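3-oxoacyl-[acyl-carrier-protein] synthase 2 (Rickettsia rickettsii, PDB 4JGA) probably catalyses the condensation of malonyl-ACP with acyl-ACP that lengthens the growing chain in fatty acid synthesis, as a beta-ketoacyl-ACP synthase II. Local coordinates at residues T21-V26 / G259-E264; G123-S128 / D205-G210. All blocks are in the same frame, centred on the assembly; numbering follows the deposited sequence.

Interaction 1. Residues T21-V26 / G259-E264; sequences TGLGLV and GVVVLE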
loop_
_atom_site.group_PDB
_atom_site.type_symbol
_atom_site.label_atom_id
_atom_site.label_comp_id
_atom_site.label_asym_id
_atom_site.label_seq_id
_atom_site.Cartn_x
_atom_site.Cartn_y
_atom_site.Cartn_z
ATOM N N THR A 21 -20.372 -8.256 6.607
ATOM C CA THR A 21 -21.329 -9.165 6.021
ATOM C C THR A 21 -20.707 -10.402 5.362
ATOM O O THR A 21 -21.447 -11.219 4.809
ATOM C CB THR A 21 -22.197 -8.448 4.970
ATOM O OG1 THR A 21 -21.355 -7.934 3.911
ATOM C CG2 THR A 21 -22.974 -7.265 5.622
ATOM N N GLY A 22 -19.385 -10.559 5.406
ATOM C CA GLY A 22 -18.724 -11.755 4.849
ATOM C C GLY A 22 -17.339 -11.980 5.423
ATOM O O GLY A 22 -16.629 -11.012 5.669
ATOM N N LEU A 23 -16.969 -13.253 5.636
ATOM C CA LEU A 23 -15.671 -13.640 6.188
ATOM C C LEU A 23 -15.002 -14.683 5.316
ATOM O O LEU A 23 -15.664 -15.580 4.769
ATOM C CB LEU A 23 -15.784 -14.220 7.582
ATOM C CG LEU A 23 -16.660 -13.489 8.611
ATOM C CD1 LEU A 23 -16.782 -14.328 9.878
ATOM C CD2 LEU A 23 -16.092 -12.104 8.938
ATOM N N GLY A 24 -13.679 -14.540 5.173
ATOM C CA GLY A 24 -12.846 -15.472 4.396
ATOM C C GLY A 24 -11.490 -15.684 5.045
ATOM O O GLY A 24 -10.830 -14.700 5.447
ATOM N N LEU A 25 -11.055 -16.949 5.130
ATOM C CA LEU A 25 -9.794 -17.292 5.795
ATOM C C LEU A 25 -9.034 -18.405 5.104
ATOM O O LEU A 25 -9.615 -19.419 4.723
ATOM C CB LEU A 25 -10.050 -17.728 7.248
ATOM C CG LEU A 25 -10.288 -16.658 8.273
ATOM C CD1 LEU A 25 -10.698 -17.311 9.592
ATOM C CD2 LEU A 25 -9.059 -15.776 8.480
ATOM N N VAL A 26 -7.725 -18.207 4.957
ATOM C CA VAL A 26 -6.772 -19.280 4.674
ATOM C C VAL A 26 -5.661 -19.155 5.704
ATOM O O VAL A 26 -4.935 -18.153 5.717
ATOM C CB VAL A 26 -6.168 -19.193 3.275
ATOM C CG1 VAL A 26 -5.180 -20.325 3.043
ATOM C CG2 VAL A 26 -7.284 -19.263 2.241
ATOM N N GLY A 259 -6.721 -13.231 5.249
ATOM C CA GLY A 259 -7.979 -12.933 5.901
ATOM C C GLY A 259 -8.632 -11.767 5.178
ATOM O O GLY A 259 -8.041 -10.719 5.039
ATOM N N VAL A 260 -9.836 -11.993 4.675
ATOM C CA VAL A 260 -10.573 -11.001 3.921
ATOM C C VAL A 260 -11.979 -10.923 4.446
ATOM O O VAL A 260 -12.579 -11.946 4.785
ATOM C CB VAL A 260 -10.574 -11.328 2.421
ATOM C CG1 VAL A 260 -11.409 -10.309 1.672
ATOM C CG2 VAL A 260 -9.145 -11.302 1.893
ATOM N N VAL A 261 -12.518 -9.703 4.488
ATOM C CA VAL A 261 -13.921 -9.461 4.870
ATOM C C VAL A 261 -14.653 -8.632 3.824
ATOM O O VAL A 261 -14.034 -7.943 3.010
ATOM C CB VAL A 261 -14.032 -8.782 6.266
ATOM C CG1 VAL A 261 -13.380 -9.643 7.350
ATOM C CG2 VAL A 261 -13.400 -7.391 6.280
ATOM N N VAL A 262 -15.970 -8.752 3.835
ATOM C CA VAL A 262 -16.855 -7.826 3.163
ATOM C C VAL A 262 -17.432 -6.889 4.227
ATOM O O VAL A 262 -18.011 -7.330 5.226
ATOM C CB VAL A 262 -18.000 -8.535 2.415
ATOM C CG1 VAL A 262 -18.848 -7.549 1.633
ATOM C CG2 VAL A 262 -17.418 -9.600 1.473
ATOM N N LEU A 263 -17.199 -5.591 3.994
ATOM C CA LEU A 263 -17.814 -4.511 4.752
ATOM C C LEU A 263 -18.867 -3.842 3.896
ATOM O O LEU A 263 -18.736 -3.738 2.676
ATOM C CB LEU A 263 -16.794 -3.470 5.199
ATOM C CG LEU A 263 -15.589 -3.955 6.013
ATOM C CD1 LEU A 263 -14.791 -2.724 6.442
ATOM C CD2 LEU A 263 -15.978 -4.826 7.217
ATOM N N GLU A 264 -19.907 -3.360 4.553
ATOM C CA GLU A 264 -21.062 -2.891 3.857
ATOM C C GLU A 264 -21.782 -1.811 4.642
ATOM O O GLU A 264 -21.869 -1.868 5.885
ATOM C CB GLU A 264 -21.955 -4.090 3.578
ATOM C CG GLU A 264 -23.192 -3.794 2.728
ATOM C CD GLU A 264 -23.856 -5.070 2.209
ATOM O OE1 GLU A 264 -23.367 -6.186 2.548
ATOM O OE2 GLU A 264 -24.851 -4.938 1.452
#

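Interaction 2. Residues G123-S128 / D205-G210; sequences GLILGS and DVMIAG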
loop_
_atom_site.group_PDB
_atom_site.type_symbol
_atom_site.label_atom_id
_atom_site.label_comp_id
_atom_site.label_asym_id
_atom_site.label_seq_id
_atom_site.Cartn_x
_atom_site.Cartn_y
_atom_site.Cartn_z
ATOM N N GLY A 123 -15.888 -1.476 -3.864
ATOM C CA GLY A 123 -14.473 -1.252 -3.936
ATOM C C GLY A 123 -13.707 -2.328 -3.178
ATOM O O GLY A 123 -14.284 -3.213 -2.568
ATOM N N LEU A 124 -12.383 -2.203 -3.217
ATOM C CA LEU A 124 -11.473 -3.132 -2.558
ATOM C C LEU A 124 -10.270 -2.377 -1.925
ATOM O O LEU A 124 -9.723 -1.434 -2.520
ATOM C CB LEU A 124 -10.922 -4.157 -3.558
ATOM C CG LEU A 124 -11.905 -4.851 -4.513
ATOM C CD1 LEU A 124 -12.097 -4.030 -5.766
ATOM C CD2 LEU A 124 -11.405 -6.240 -4.890
ATOM N N ILE A 125 -9.863 -2.850 -0.745
ATOM C CA ILE A 125 -8.597 -2.486 -0.128
ATOM C C ILE A 125 -7.988 -3.770 0.417
ATOM O O ILE A 125 -8.301 -4.228 1.537
ATOM C CB ILE A 125 -8.724 -1.436 0.988
ATOM C CG1 ILE A 125 -9.405 -0.165 0.460
ATOM C CG2 ILE A 125 -7.337 -1.063 1.504
ATOM C CD1 ILE A 125 -9.449 0.968 1.479
ATOM N N LEU A 126 -7.146 -4.350 -0.419
ATOM C CA LEU A 126 -6.514 -5.617 -0.150
ATOM C C LEU A 126 -4.990 -5.400 -0.199
ATOM O O LEU A 126 -4.456 -4.785 -1.122
ATOM C CB LEU A 126 -6.969 -6.712 -1.139
ATOM C CG LEU A 126 -8.426 -7.097 -1.092
ATOM C CD1 LEU A 126 -8.805 -7.928 -2.294
ATOM C CD2 LEU A 126 -8.703 -7.863 0.191
ATOM N N GLY A 127 -4.314 -5.849 0.855
ATOM C CA GLY A 127 -2.879 -5.571 0.978
ATOM C C GLY A 127 -2.040 -6.775 1.335
ATOM O O GLY A 127 -2.550 -7.900 1.514
ATOM N N SER A 128 -0.740 -6.499 1.410
ATOM C CA SER A 128 0.282 -7.420 1.881
ATOM C C SER A 128 1.409 -6.581 2.486
ATOM O O SER A 128 1.576 -5.427 2.130
ATOM C CB SER A 128 0.808 -8.263 0.723
ATOM O OG SER A 128 1.687 -9.279 1.192
ATOM N N ASP A 205 -20.481 1.605 -1.221
ATOM C CA ASP A 205 -21.473 0.878 -0.426
ATOM C C ASP A 205 -20.982 -0.444 0.114
ATOM O O ASP A 205 -21.452 -0.905 1.166
ATOM C CB ASP A 205 -22.718 0.622 -1.263
ATOM C CG ASP A 205 -23.400 1.893 -1.674
ATOM O OD1 ASP A 205 -23.457 2.822 -0.848
ATOM O OD2 ASP A 205 -23.939 1.947 -2.786
ATOM N N VAL A 206 -20.087 -1.085 -0.631
ATOM C CA VAL A 206 -19.499 -2.375 -0.211
ATOM C C VAL A 206 -17.988 -2.324 -0.432
ATOM O O VAL A 206 -17.514 -1.713 -1.391
ATOM C CB VAL A 206 -20.101 -3.533 -1.012
ATOM C CG1 VAL A 206 -19.483 -4.873 -0.607
ATOM C CG2 VAL A 206 -21.608 -3.559 -0.826
ATOM N N MET A 207 -17.225 -2.926 0.487
ATOM C CA MET A 207 -15.765 -3.009 0.323
ATOM C C MET A 207 -15.259 -4.395 0.651
ATOM O O MET A 207 -15.698 -5.010 1.607
ATOM C CB MET A 207 -15.025 -1.995 1.179
ATOM C CG MET A 207 -15.318 -0.535 0.838
ATOM S SD MET A 207 -14.619 0.010 -0.737
ATOM C CE MET A 207 -12.900 -0.036 -0.337
ATOM N N ILE A 208 -14.355 -4.878 -0.192
ATOM C CA ILE A 208 -13.669 -6.119 0.041
ATOM C C ILE A 208 -12.325 -5.732 0.639
ATOM O O ILE A 208 -11.529 -5.007 -0.013
ATOM C CB ILE A 208 -13.431 -6.873 -1.290
ATOM C CG1 ILE A 208 -14.707 -6.960 -2.146
ATOM C CG2 ILE A 208 -12.905 -8.247 -0.996
ATOM C CD1 ILE A 208 -15.974 -7.389 -1.428
ATOM N N ALA A 209 -12.060 -6.161 1.865
ATOM C CA ALA A 209 -10.858 -5.696 2.545
ATOM C C ALA A 209 -10.121 -6.723 3.371
ATOM O O ALA A 209 -10.718 -7.618 3.963
ATOM C CB ALA A 209 -11.210 -4.499 3.421
ATOM N N GLY A 210 -8.810 -6.554 3.443
ATOM C CA GLY A 210 -7.955 -7.405 4.281
ATOM C C GLY A 210 -6.542 -7.534 3.735
ATOM O O GLY A 210 -6.058 -6.675 2.990
#

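Interaction 1. Residues T21-V26 / G259-E264
Gly22-Leu25 pair antiparallel with Gly259-Val262, their strand axes 4.6 Å apart at closest, until a classic beta bulge places both Thr21 and Gly22 opposite Val262. Val262 serves both: its O accepts from Thr21 N at 2.9 Å, and its N donates to Gly22 O at 3.0 Å, approaching from above the carbonyl plane. Further along, Val260 N bonds to Gly24 O, while the return bond from Gly24 N to Val260 O is bent and weak. Gly22 has no side chain on the face where Val262 projects, leaving room for Val262 CG2; Gly24 is likewise bare beside Val260. With its hydroxyl lying between the backbone N and the carbonyl carbon (chi1 61°), Thr21 donates OG1 to Glu264 OE1 at 3.0 Å, meeting the oxygen nearly along its C-O axis; its CG2 also touches that oxygen. The other carboxylate oxygen, OE2, is held by His268 and Arg272, so the buried acid is bonded through both oxygens and its negative charge is probably stabilised. On the Leu23 and Leu25 face, Leu23 CD2 meets Val261 CG1 at 4.0 Å, and Leu25 CD2 lies over the bare CA of Gly259. Helix 368-382 packs on this apolar face through Ile374 and Leu378, helix 93-109 covers Val260 and Val262, and strand 206-213 flanks the far edge of 259-264.

Interaction 2. Residues G123-S128 / D205-G210
Met207 lays its thioether over the backbone of Gly123, with SD 3.4 Å from Gly123 CA; the absence of a side chain there is what lets the sulfur come so near. Two successive bends in the chain (chi2 -71°, chi3 -68°) fold it back toward the neighbouring strand, and its terminal CE ends 3.6 Å from Ile125 CG1, the two side chains crossing at a slant. Met207, Ile125 and the small Ala209 share one face, where helix 187-200 lies close through Ala195 and Ile199; a methyl at position 209 fits beneath the helix and rests against Ile125 O. On the opposite face Leu124 and Ile208 stand side by side, pointing the same way, with Leu124 CG 4.1 Å from Ile208 CB. Leu126 leans across onto the backbone of the other strand and brings CD2 to 3.5 Å from Gly210 N. The backbone angles of Gly210 would drive any CB into the carbonyl O of Ala209, reason enough for a glycine here. Helix 163-172 covers Leu124 and Leu126 on this side, and Phe174 touches both Leu124 and Ile208. Between the faces, five backbone bonds join the strands in parallel alignment. Ile208 takes part in two, giving its N to Gly123 O at 2.9 Å and accepting Ile125 N on its O at 2.8 Å; Gly210 does likewise, between Ile125 O and Gly127 N. This parallel pair, with helix 187-200 on one face and helix 163-172 on the other, belongs to the N-terminal half of the thiolase fold, in which sheets are layered between helices. The helix that Met207 and Ala209 pack against corresponds to the one that begins just after the nucleophilic cysteine in related synthases.

How the interactions relate
Interactions 1 and 2 are neighbouring parts of one mixed sheet, their centres 9 Å apart; in sequence, both segments of interaction 2 fall between those of interaction 1. Strands 206-213 and 257-265 join them: Val261 N lies 2.8 Å from Ala209 O and Leu263 O 2.8 Å from Met207 N, both probable hydrogen bonds. Side chains continue the seam, with Val262 CG1 3.5 Å from Val206 CG1. Strand 206-213 runs parallel to 122-127 but antiparallel to 257-265, so the sheet turns from parallel to antiparallel pairing at the seam. Neither contact binds the potassium ion, held by Asn324, Ala325, Glu372, Ser417 and Asn418. The side chain of Leu25 is about 12 Å from this bound potassium ion.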